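Local atomic coordinates of response regulator receiver (Brucella melitensis biovar Abortus, PDB entry 4G97), a protein that probably acts as a phosphorylation-controlled response regulator of two-component signalling, joining a receiver domain to sigma-factor-like helical domains, as in other PhyR proteins. Residues L142-D147 / V167-T172. Sequence-based numbering, arbitrary orientation.
Sequences LMIIED and VGIART
The guanidinium of R171 has CA of D147 in its plane, at the edge, and the backbone carbonyls of E146 and D147 approach it obliquely, E146 O standing 2.9 Å from NH1 of R171. Over the centre of one face, 3.7 Å above the plane, lies the CG2 methyl of I169, a neighbour on its own strand. A bend at chi2 (-92°) brings the arginine chain back over the end of 142-147, with CD of R171 3.4 Å from E146 O. The two strands run parallel, joined by four backbone hydrogen bonds: V167 N to L142 O, I144 N to G168 O (3.2 Å, nearly straight at 177°), A170 N to I144 O (2.8 Å) and E146 N to A170 O. They are the first and second strands of the receiver domain's CheY-like 2-1-3-4-5 sheet, connected by helix 149-161 in a beta-alpha-beta crossover. On the face beneath that helix, CB of I144 meets CG1 of I169 at 4.1 Å. On the other face I145 CG1 packs against A170 CB at 4.2 Å, and both residues touch A176 of helix 173-183. Beyond the strand, OE2 of E146 lies close to OD2 of D191, the predicted phosphorylation site, unmodified here, two like charges, while its OE1 accepts a hydrogen bond from E148 N.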
ATOM      1  N   LEU A 142      -7.188   0.423 -16.083  1.00 34.70           N
ATOM      2  CA  LEU A 142      -6.805   1.475 -15.164  1.00 35.08           C
ATOM      3  C   LEU A 142      -6.367   2.768 -15.794  1.00 35.91           C
ATOM      4  O   LEU A 142      -5.862   2.801 -16.914  1.00 34.33           O
ATOM      5  CB  LEU A 142      -5.820   0.964 -14.094  1.00 36.43           C
ATOM      6  CG  LEU A 142      -4.534   0.335 -14.564  1.00 42.21           C
ATOM      7  CD1 LEU A 142      -3.493   1.402 -14.878  1.00 42.62           C
ATOM      8  CD2 LEU A 142      -4.007  -0.639 -13.507  1.00 46.23           C
ATOM      9  N   MET A 143      -6.572   3.839 -15.060  1.00 32.03           N
ATOM     10  CA  MET A 143      -6.141   5.150 -15.484  1.00 31.67           C
ATOM     11  C   MET A 143      -4.899   5.550 -14.659  1.00 33.22           C
ATOM     12  O   MET A 143      -4.869   5.350 -13.433  1.00 30.52           O
ATOM     13  CB  MET A 143      -7.273   6.140 -15.288  1.00 34.89           C
ATOM     14  CG  MET A 143      -6.898   7.560 -15.618  1.00 41.05           C
ATOM     15  SD  MET A 143      -8.215   8.781 -15.389  1.00 46.89           S
ATOM     16  CE  MET A 143      -9.013   8.163 -13.985  1.00 43.19           C
ATOM     17  N   ILE A 144      -3.894   6.135 -15.352  1.00 27.93           N
ATOM     18  CA  ILE A 144      -2.667   6.662 -14.753  1.00 26.72           C
ATOM     19  C   ILE A 144      -2.746   8.178 -14.764  1.00 32.19           C
ATOM     20  O   ILE A 144      -2.963   8.755 -15.819  1.00 32.25           O
ATOM     21  CB  ILE A 144      -1.377   6.158 -15.469  1.00 28.80           C
ATOM     22  CG1 ILE A 144      -1.274   4.609 -15.380  1.00 28.44           C
ATOM     23  CG2 ILE A 144      -0.082   6.853 -14.832  1.00 29.43           C
ATOM     24  CD1 ILE A 144      -0.196   3.959 -16.228  1.00 33.32           C
ATOM     25  N   ILE A 145      -2.593   8.825 -13.599  1.00 30.06           N
ATOM     26  CA  ILE A 145      -2.498  10.284 -13.496  1.00 29.11           C
ATOM     27  C   ILE A 145      -1.036  10.546 -13.128  1.00 34.46           C
ATOM     28  O   ILE A 145      -0.625  10.339 -11.978  1.00 31.93           O
ATOM     29  CB  ILE A 145      -3.477  10.988 -12.527  1.00 32.29           C
ATOM     30  CG1 ILE A 145      -4.958  10.586 -12.809  1.00 32.97           C
ATOM     31  CG2 ILE A 145      -3.304  12.510 -12.693  1.00 33.87           C
ATOM     32  CD1 ILE A 145      -5.912  10.929 -11.729  1.00 31.39           C
ATOM     33  N   GLU A 146      -0.242  10.915 -14.127  1.00 33.80           N
ATOM     34  CA  GLU A 146       1.195  11.135 -13.969  1.00 34.74           C
ATOM     35  C   GLU A 146       1.720  12.048 -15.080  1.00 42.08           C
ATOM     36  O   GLU A 146       1.560  11.721 -16.254  1.00 41.84           O
ATOM     37  CB  GLU A 146       1.940   9.771 -13.955  1.00 35.80           C
ATOM     38  CG  GLU A 146       3.458   9.863 -13.974  1.00 42.76           C
ATOM     39  CD  GLU A 146       4.023  10.537 -12.747  1.00 55.57           C
ATOM     40  OE1 GLU A 146       4.599  11.641 -12.876  1.00 52.44           O
ATOM     41  OE2 GLU A 146       3.820   9.992 -11.640  1.00 48.10           O
ATOM     42  N   ASP A 147       2.352  13.178 -14.705  1.00 42.39           N
ATOM     43  CA  ASP A 147       2.906  14.159 -15.661  1.00 44.13           C
ATOM     44  C   ASP A 147       4.322  13.846 -16.179  1.00 46.86           C
ATOM     45  O   ASP A 147       4.687  14.368 -17.228  1.00 47.79           O
ATOM     46  CB  ASP A 147       2.860  15.587 -15.085  1.00 46.85           C
ATOM     47  CG  ASP A 147       3.732  15.811 -13.860  1.00 65.61           C
ATOM     48  OD1 ASP A 147       4.023  14.822 -13.140  1.00 67.21           O
ATOM     49  OD2 ASP A 147       4.094  16.973 -13.600  1.00 78.03           O
ATOM     50  N   VAL A 167      -6.047   2.583 -19.826  1.00 34.88           N
ATOM     51  CA  VAL A 167      -7.046   3.267 -20.647  1.00 35.49           C
ATOM     52  C   VAL A 167      -6.551   4.608 -21.158  1.00 41.50           C
ATOM     53  O   VAL A 167      -7.109   5.146 -22.105  1.00 41.53           O
ATOM     54  CB  VAL A 167      -8.456   3.348 -19.992  1.00 38.56           C
ATOM     55  CG1 VAL A 167      -8.953   1.961 -19.609  1.00 38.33           C
ATOM     56  CG2 VAL A 167      -8.475   4.290 -18.785  1.00 38.11           C
ATOM     57  N   GLY A 168      -5.527   5.133 -20.498  1.00 38.49           N
ATOM     58  CA  GLY A 168      -4.904   6.407 -20.813  1.00 38.38           C
ATOM     59  C   GLY A 168      -4.095   6.960 -19.654  1.00 41.17           C
ATOM     60  O   GLY A 168      -4.126   6.428 -18.537  1.00 38.97           O
ATOM     61  N   ILE A 169      -3.359   8.041 -19.946  1.00 38.02           N
ATOM     62  CA  ILE A 169      -2.488   8.756 -19.027  1.00 37.66           C
ATOM     63  C   ILE A 169      -2.950  10.192 -18.987  1.00 42.26           C
ATOM     64  O   ILE A 169      -2.915  10.877 -20.010  1.00 43.64           O
ATOM     65  CB  ILE A 169      -0.982   8.616 -19.425  1.00 40.41           C
ATOM     66  CG1 ILE A 169      -0.517   7.132 -19.335  1.00 40.83           C
ATOM     67  CG2 ILE A 169      -0.105   9.509 -18.543  1.00 41.42           C
ATOM     68  CD1 ILE A 169       0.794   6.811 -19.968  1.00 45.38           C
ATOM     69  N   ALA A 170      -3.403  10.645 -17.816  1.00 37.38           N
ATOM     70  CA  ALA A 170      -3.826  12.032 -17.614  1.00 36.12           C
ATOM     71  C   ALA A 170      -2.664  12.803 -16.950  1.00 41.09           C
ATOM     72  O   ALA A 170      -2.042  12.286 -16.026  1.00 38.95           O
ATOM     73  CB  ALA A 170      -5.051  12.073 -16.736  1.00 35.88           C
ATOM     74  N   ARG A 171      -2.345  14.006 -17.460  1.00 39.96           N
ATOM     75  CA  ARG A 171      -1.252  14.843 -16.953  1.00 41.02           C
ATOM     76  C   ARG A 171      -1.748  15.963 -16.016  1.00 46.17           C
ATOM     77  O   ARG A 171      -0.975  16.463 -15.198  1.00 45.65           O
ATOM     78  CB  ARG A 171      -0.402  15.417 -18.115  1.00 43.62           C
ATOM     79  CG  ARG A 171       0.020  14.400 -19.190  1.00 58.22           C
ATOM     80  CD  ARG A 171       1.367  13.752 -18.920  1.00 75.53           C
ATOM     81  NE  ARG A 171       1.690  12.691 -19.885  1.00 83.26           N
ATOM     82  CZ  ARG A 171       2.596  11.734 -19.686  1.00 86.36           C
ATOM     83  NH1 ARG A 171       3.272  11.675 -18.541  1.00 53.16           N
ATOM     84  NH2 ARG A 171       2.824  10.822 -20.625  1.00 74.91           N
ATOM     85  N   THR A 172      -3.030  16.354 -16.133  1.00 44.32           N
ATOM     86  CA  THR A 172      -3.635  17.419 -15.305  1.00 45.05           C
ATOM     87  C   THR A 172      -4.937  16.923 -14.688  1.00 50.50           C
ATOM     88  O   THR A 172      -5.405  15.853 -15.067  1.00 49.47           O
ATOM     89  CB  THR A 172      -3.915  18.695 -16.142  1.00 50.16           C
ATOM     90  OG1 THR A 172      -5.161  18.551 -16.834  1.00 55.71           O
ATOM     91  CG2 THR A 172      -2.797  19.035 -17.116  1.00 45.09           C
TER